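Side-chain contacts in peptidyl-prolyl cis-trans isomerase (Hirschia baltica, PDB 5EX2), which probably catalyses the cis-trans isomerisation of peptide bonds preceding proline, as other cyclophilins do, and binds metal ions: residues T57-G62 against A81-E86; T121-G126 against P257-V262. All coordinates share one frame; numbering follows the deposited sequence. Where two conformers were deposited one is given.

Contact 1: residues T57-G62 against A81-E86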
loop_
_atom_site.group_PDB
_atom_site.type_symbol
_atom_site.label_atom_id
_atom_site.label_comp_id
_atom_site.label_asym_id
_atom_site.label_seq_id
_atom_site.Cartn_x
_atom_site.Cartn_y
_atom_site.Cartn_z
ATOM N N THR A 57 -15.281 -12.517 1.864
ATOM C CA THR A 57 -15.626 -13.868 2.328
ATOM C C THR A 57 -15.658 -13.983 3.848
ATOM O O THR A 57 -16.185 -14.963 4.384
ATOM C CB THR A 57 -14.634 -14.947 1.847
ATOM O OG1 THR A 57 -13.371 -14.759 2.500
ATOM C CG2 THR A 57 -14.486 -14.942 0.345
ATOM N N GLY A 58 -15.052 -13.012 4.528
ATOM C CA GLY A 58 -14.884 -13.080 5.965
ATOM C C GLY A 58 -13.720 -13.947 6.410
ATOM O O GLY A 58 -13.402 -14.006 7.605
ATOM N N LEU A 59 -13.051 -14.602 5.468
ATOM C CA LEU A 59 -12.087 -15.632 5.831
ATOM C C LEU A 59 -10.761 -15.127 6.386
ATOM O O LEU A 59 -10.000 -15.901 6.959
ATOM C CB LEU A 59 -11.816 -16.527 4.626
ATOM C CG LEU A 59 -13.005 -17.398 4.230
ATOM C CD1 LEU A 59 -12.733 -18.109 2.922
ATOM C CD2 LEU A 59 -13.381 -18.406 5.337
ATOM N N TYR A 60 -10.462 -13.845 6.239
ATOM C CA TYR A 60 -9.259 -13.336 6.868
ATOM C C TYR A 60 -9.392 -13.249 8.375
ATOM O O TYR A 60 -8.397 -13.150 9.099
ATOM C CB TYR A 60 -8.900 -11.948 6.356
ATOM C CG TYR A 60 -8.066 -11.889 5.104
ATOM C CD1 TYR A 60 -7.050 -12.807 4.852
ATOM C CD2 TYR A 60 -8.280 -10.887 4.174
ATOM C CE1 TYR A 60 -6.272 -12.718 3.688
ATOM C CE2 TYR A 60 -7.520 -10.788 3.025
ATOM C CZ TYR A 60 -6.517 -11.697 2.780
ATOM O OH TYR A 60 -5.767 -11.568 1.624
ATOM N N SER A 61 -10.622 -13.235 8.862
ATOM C CA SER A 61 -10.813 -13.009 10.274
ATOM C C SER A 61 -10.226 -14.159 11.056
ATOM O O SER A 61 -10.479 -15.330 10.767
ATOM C CB SER A 61 -12.284 -12.807 10.597
ATOM O OG SER A 61 -12.700 -11.604 9.982
ATOM N N GLY A 62 -9.392 -13.816 12.028
ATOM C CA GLY A 62 -8.715 -14.817 12.829
ATOM C C GLY A 62 -7.409 -15.346 12.275
ATOM O O GLY A 62 -6.769 -16.172 12.910
ATOM N N ALA A 81 -4.657 -22.218 7.445
ATOM C CA ALA A 81 -4.086 -22.554 8.741
ATOM C C ALA A 81 -5.084 -22.379 9.886
ATOM O O ALA A 81 -5.045 -23.142 10.865
ATOM C CB ALA A 81 -2.856 -21.727 8.993
ATOM N N THR A 82 -5.959 -21.380 9.794
ATOM C CA THR A 82 -6.921 -21.146 10.874
ATOM C C THR A 82 -8.357 -21.573 10.492
ATOM O O THR A 82 -9.130 -21.975 11.366
ATOM C CB THR A 82 -6.896 -19.664 11.328
ATOM O OG1 THR A 82 -6.890 -18.806 10.192
ATOM C CG2 THR A 82 -5.645 -19.382 12.153
ATOM N N LEU A 83 -8.693 -21.602 9.204
ATOM C CA LEU A 83 -9.986 -22.148 8.784
ATOM C C LEU A 83 -10.070 -23.659 9.071
ATOM O O LEU A 83 -11.125 -24.165 9.433
ATOM C CB LEU A 83 -10.230 -21.886 7.298
ATOM C CG LEU A 83 -11.531 -22.433 6.713
ATOM C CD1 LEU A 83 -12.754 -21.801 7.373
ATOM C CD2 LEU A 83 -11.560 -22.216 5.211
ATOM N N GLY A 84 -8.956 -24.362 8.903
ATOM C CA GLY A 84 -8.912 -25.787 9.167
ATOM C C GLY A 84 -9.123 -26.601 7.909
ATOM O O GLY A 84 -9.078 -27.824 7.948
ATOM N N ARG A 85 -9.317 -25.917 6.786
ATOM C CA ARG A 85 -9.474 -26.563 5.495
ATOM C C ARG A 85 -8.979 -25.599 4.441
ATOM O O ARG A 85 -8.834 -24.407 4.707
ATOM C CB ARG A 85 -10.930 -26.962 5.262
ATOM C CG ARG A 85 -11.921 -25.824 5.363
ATOM C CD ARG A 85 -13.332 -26.294 5.031
ATOM N NE ARG A 85 -14.286 -25.193 5.003
ATOM C CZ ARG A 85 -14.386 -24.320 4.004
ATOM N NH1 ARG A 85 -13.584 -24.408 2.942
ATOM N NH2 ARG A 85 -15.280 -23.344 4.069
ATOM N N GLU A 86 -8.684 -26.118 3.258
ATOM C CA GLU A 86 -8.248 -25.265 2.175
ATOM C C GLU A 86 -9.435 -24.414 1.752
ATOM O O GLU A 86 -10.528 -24.938 1.528
ATOM C CB GLU A 86 -7.712 -26.093 1.010
ATOM C CG GLU A 86 -6.414 -26.821 1.343
ATOM C CD GLU A 86 -5.282 -25.861 1.674
ATOM O OE1 GLU A 86 -5.255 -24.750 1.099
ATOM O OE2 GLU A 86 -4.431 -26.217 2.521
HETATM O O HOH W 1 -9.360 -17.801 10.321
#

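Contact 2: residues T121-G126 against P257-V262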
loop_
_atom_site.group_PDB
_atom_site.type_symbol
_atom_site.label_atom_id
_atom_site.label_comp_id
_atom_site.label_asym_id
_atom_site.label_seq_id
_atom_site.Cartn_x
_atom_site.Cartn_y
_atom_site.Cartn_z
ATOM N N THR A 121 12.501 7.550 -8.824
ATOM C CA THR A 121 11.352 7.331 -7.984
ATOM C C THR A 121 10.588 8.630 -7.788
ATOM O O THR A 121 11.102 9.742 -7.946
ATOM C CB THR A 121 11.730 6.794 -6.602
ATOM O OG1 THR A 121 12.449 7.794 -5.876
ATOM C CG2 THR A 121 12.557 5.505 -6.685
ATOM N N GLY A 122 9.337 8.477 -7.415
ATOM C CA GLY A 122 8.489 9.617 -7.149
ATOM C C GLY A 122 7.206 9.096 -6.567
ATOM O O GLY A 122 7.143 7.960 -6.080
ATOM N N PHE A 123 6.193 9.946 -6.583
ATOM C CA PHE A 123 4.910 9.624 -5.969
ATOM C C PHE A 123 3.769 9.803 -6.943
ATOM O O PHE A 123 3.762 10.735 -7.758
ATOM C CB PHE A 123 4.649 10.509 -4.758
ATOM C CG PHE A 123 5.649 10.358 -3.635
ATOM C CD1 PHE A 123 5.477 9.400 -2.651
ATOM C CD2 PHE A 123 6.743 11.201 -3.557
ATOM C CE1 PHE A 123 6.390 9.284 -1.602
ATOM C CE2 PHE A 123 7.659 11.091 -2.512
ATOM C CZ PHE A 123 7.474 10.136 -1.537
ATOM N N TYR A 124 2.773 8.940 -6.809
ATOM C CA TYR A 124 1.520 9.096 -7.514
ATOM C C TYR A 124 0.408 8.718 -6.561
ATOM O O TYR A 124 0.387 7.591 -6.057
ATOM C CB TYR A 124 1.448 8.222 -8.758
ATOM C CG TYR A 124 0.072 8.200 -9.380
ATOM C CD1 TYR A 124 -0.421 9.287 -10.075
ATOM C CD2 TYR A 124 -0.736 7.090 -9.256
ATOM C CE1 TYR A 124 -1.687 9.262 -10.631
ATOM C CE2 TYR A 124 -2.003 7.050 -9.803
ATOM C CZ TYR A 124 -2.474 8.134 -10.488
ATOM O OH TYR A 124 -3.742 8.097 -11.035
ATOM N N ASN A 125 -0.507 9.642 -6.306
ATOM C CA ASN A 125 -1.641 9.381 -5.419
ATOM C C ASN A 125 -1.201 8.863 -4.068
ATOM O O ASN A 125 -1.891 8.062 -3.435
ATOM C CB ASN A 125 -2.597 8.394 -6.083
ATOM C CG ASN A 125 -3.621 9.084 -6.937
ATOM O OD1 ASN A 125 -3.526 10.280 -7.190
ATOM N ND2 ASN A 125 -4.618 8.334 -7.379
ATOM N N GLY A 126 -0.055 9.340 -3.611
ATOM C CA GLY A 126 0.453 8.973 -2.305
ATOM C C GLY A 126 1.171 7.641 -2.274
ATOM O O GLY A 126 1.662 7.229 -1.217
ATOM N N PRO A 257 9.294 10.015 4.856
ATOM C CA PRO A 257 8.087 9.456 5.455
ATOM C C PRO A 257 7.088 9.139 4.361
ATOM O O PRO A 257 7.244 9.569 3.222
ATOM C CB PRO A 257 7.574 10.581 6.362
ATOM C CG PRO A 257 8.650 11.620 6.399
ATOM C CD PRO A 257 9.460 11.443 5.158
ATOM N N GLN A 258 6.039 8.420 4.700
ATOM C CA GLN A 258 4.968 8.239 3.750
ATOM C C GLN A 258 4.291 9.575 3.476
ATOM O O GLN A 258 4.348 10.501 4.285
ATOM C CB GLN A 258 3.942 7.259 4.265
ATOM C CG GLN A 258 4.482 5.892 4.519
ATOM C CD GLN A 258 3.372 4.881 4.558
ATOM O OE1 GLN A 258 2.973 4.344 3.514
ATOM N NE2 GLN A 258 2.815 4.656 5.735
ATOM N N THR A 259 3.624 9.656 2.338
ATOM C CA THR A 259 2.818 10.811 2.005
ATOM C C THR A 259 1.848 11.052 3.139
ATOM O O THR A 259 1.157 10.140 3.542
ATOM C CB THR A 259 2.043 10.593 0.708
ATOM O OG1 THR A 259 2.963 10.478 -0.382
ATOM C CG2 THR A 259 1.089 11.756 0.450
ATOM N N PRO A 260 1.791 12.286 3.666
ATOM C CA PRO A 260 0.860 12.511 4.771
ATOM C C PRO A 260 -0.540 12.050 4.437
ATOM O O PRO A 260 -1.106 12.391 3.398
ATOM C CB PRO A 260 0.928 14.024 4.963
ATOM C CG PRO A 260 2.348 14.353 4.629
ATOM C CD PRO A 260 2.635 13.469 3.436
ATOM N N SER A 261 -1.114 11.290 5.358
ATOM C CA SER A 261 -2.435 10.701 5.193
ATOM C C SER A 261 -3.164 10.746 6.524
ATOM O O SER A 261 -2.540 10.705 7.580
ATOM C CB SER A 261 -2.323 9.255 4.694
ATOM O OG SER A 261 -1.517 9.184 3.523
ATOM N N VAL A 262 -4.474 10.840 6.470
ATOM C CA VAL A 262 -5.281 10.919 7.682
ATOM C C VAL A 262 -6.563 10.135 7.508
ATOM O O VAL A 262 -7.154 10.116 6.431
ATOM C CB VAL A 262 -5.629 12.382 8.038
ATOM C CG1 VAL A 262 -4.380 13.146 8.426
ATOM C CG2 VAL A 262 -6.318 13.068 6.865
HETATM O O HOH W 2 3.657 7.714 0.277
#

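Contact 1: residues T57-G62 against A81-E86
Two leucines, L59 and L83, meet methyl to methyl where the turn leaving helix 45-57 comes up against the end of helix 79-83, and their pairing is the apolar half of a small contact at the protein surface. The turn is prepared at T57, whose OG1 accepts from the backbone N of L59 at 3.0 Å in an ST turn and is also bonded to the carbonyl of V54. G58 ends the helix with positive phi and opens a type I beta turn, closed by the backbone bond from S61 N to G58 O. L59 has CG anti to its carbonyl carbon (chi1 -69°), and its branch then runs out until CD2 lies 4.0 Å from CD1 of L83, the two side chains passing at a slant; L59 also touches I79 on the same short helix. Y60 turns from the contact, and its ring packs on I51, V54 and V55. At S61 the contact turns polar: a water donates a hydrogen bond to S61 O at 2.7 Å and is also hydrogen-bonded to T82 OG1, likewise at 2.7 Å. Next, G62 sets its carbonyl O against the methyl CG2 of T82, 3.5 Å away, while its backbone pairs with L213. T82 additionally touches T63 and K64 of strand 63-69. One methyl pair, one water bridge and the touch of G62 on T82 thus join this turn to the short helix 79-83, which ends at G84; the turn itself leads from helix 45-57 into strand 63-69 of the cyclophilin beta-barrel.

Contact 2: residues T121-G126 against P257-V262
T259 faces both G126 and F123, and nearly everything that passes between the two segments goes through its side chain. Before it, P257 turns its ring to F243 and M247 of helix 238-247, and the amide of Q258 is hydrogen-bonded to R190 and to the carbonyl of M191. At T259 the chain meets the end of strand 119-124. Its OG1 lies beside the backbone N and anti to the carbonyl carbon (chi1 -65°), 3.5 Å from G126 CA and 3.6 Å from F123 CD1, and CG2 is anti to the backbone N. The hydroxyl approaches the phenyl ring obliquely, near CD1 and CE1; the two side chains run past each other in opposite senses, and the ring also makes an edge-to-face contact with F240. N235 ND2 is hydrogen-bonded to T259 OG1, and N235 OD1 takes the N-H of G126, so one amide grips both segments. Between the backbones sits a water that accepts from T259 N at 2.8 Å and donates to G126 O. P260 then carries the chain onto M233, and S261 folds back: its OG donates to T259 O at 2.8 Å from above the carbonyl plane, and R190 holds the same hydroxyl. The chemistry implies a buried joint without a direct polar bond between its segments: a water links T259 N to G126 O, N235 bonds directly to G126 N and T259 OG1, and the direct touches are van der Waals ones.

Contacts 1 and 2 are a worked comparison of water-assisted joints in different surroundings. They lie on opposite sides of the chain's centre, about 32 Å apart between centres and about 18 Å between nearest atoms, and share no helix or strand. Contact 1 is a surface contact, linking the turn after one helix to the end of another beside the barrel over a short span of sequence. Contact 2 is buried and long-range, drawing a C-terminal segment against the end of a strand of the five-stranded sheet and the glycine just past it. Each has one bridging water; contact 1 adds a leucine methyl pair, whereas contact 2 adds a threonine against glycine and an aromatic ring, with an asparagine amide joining both sides.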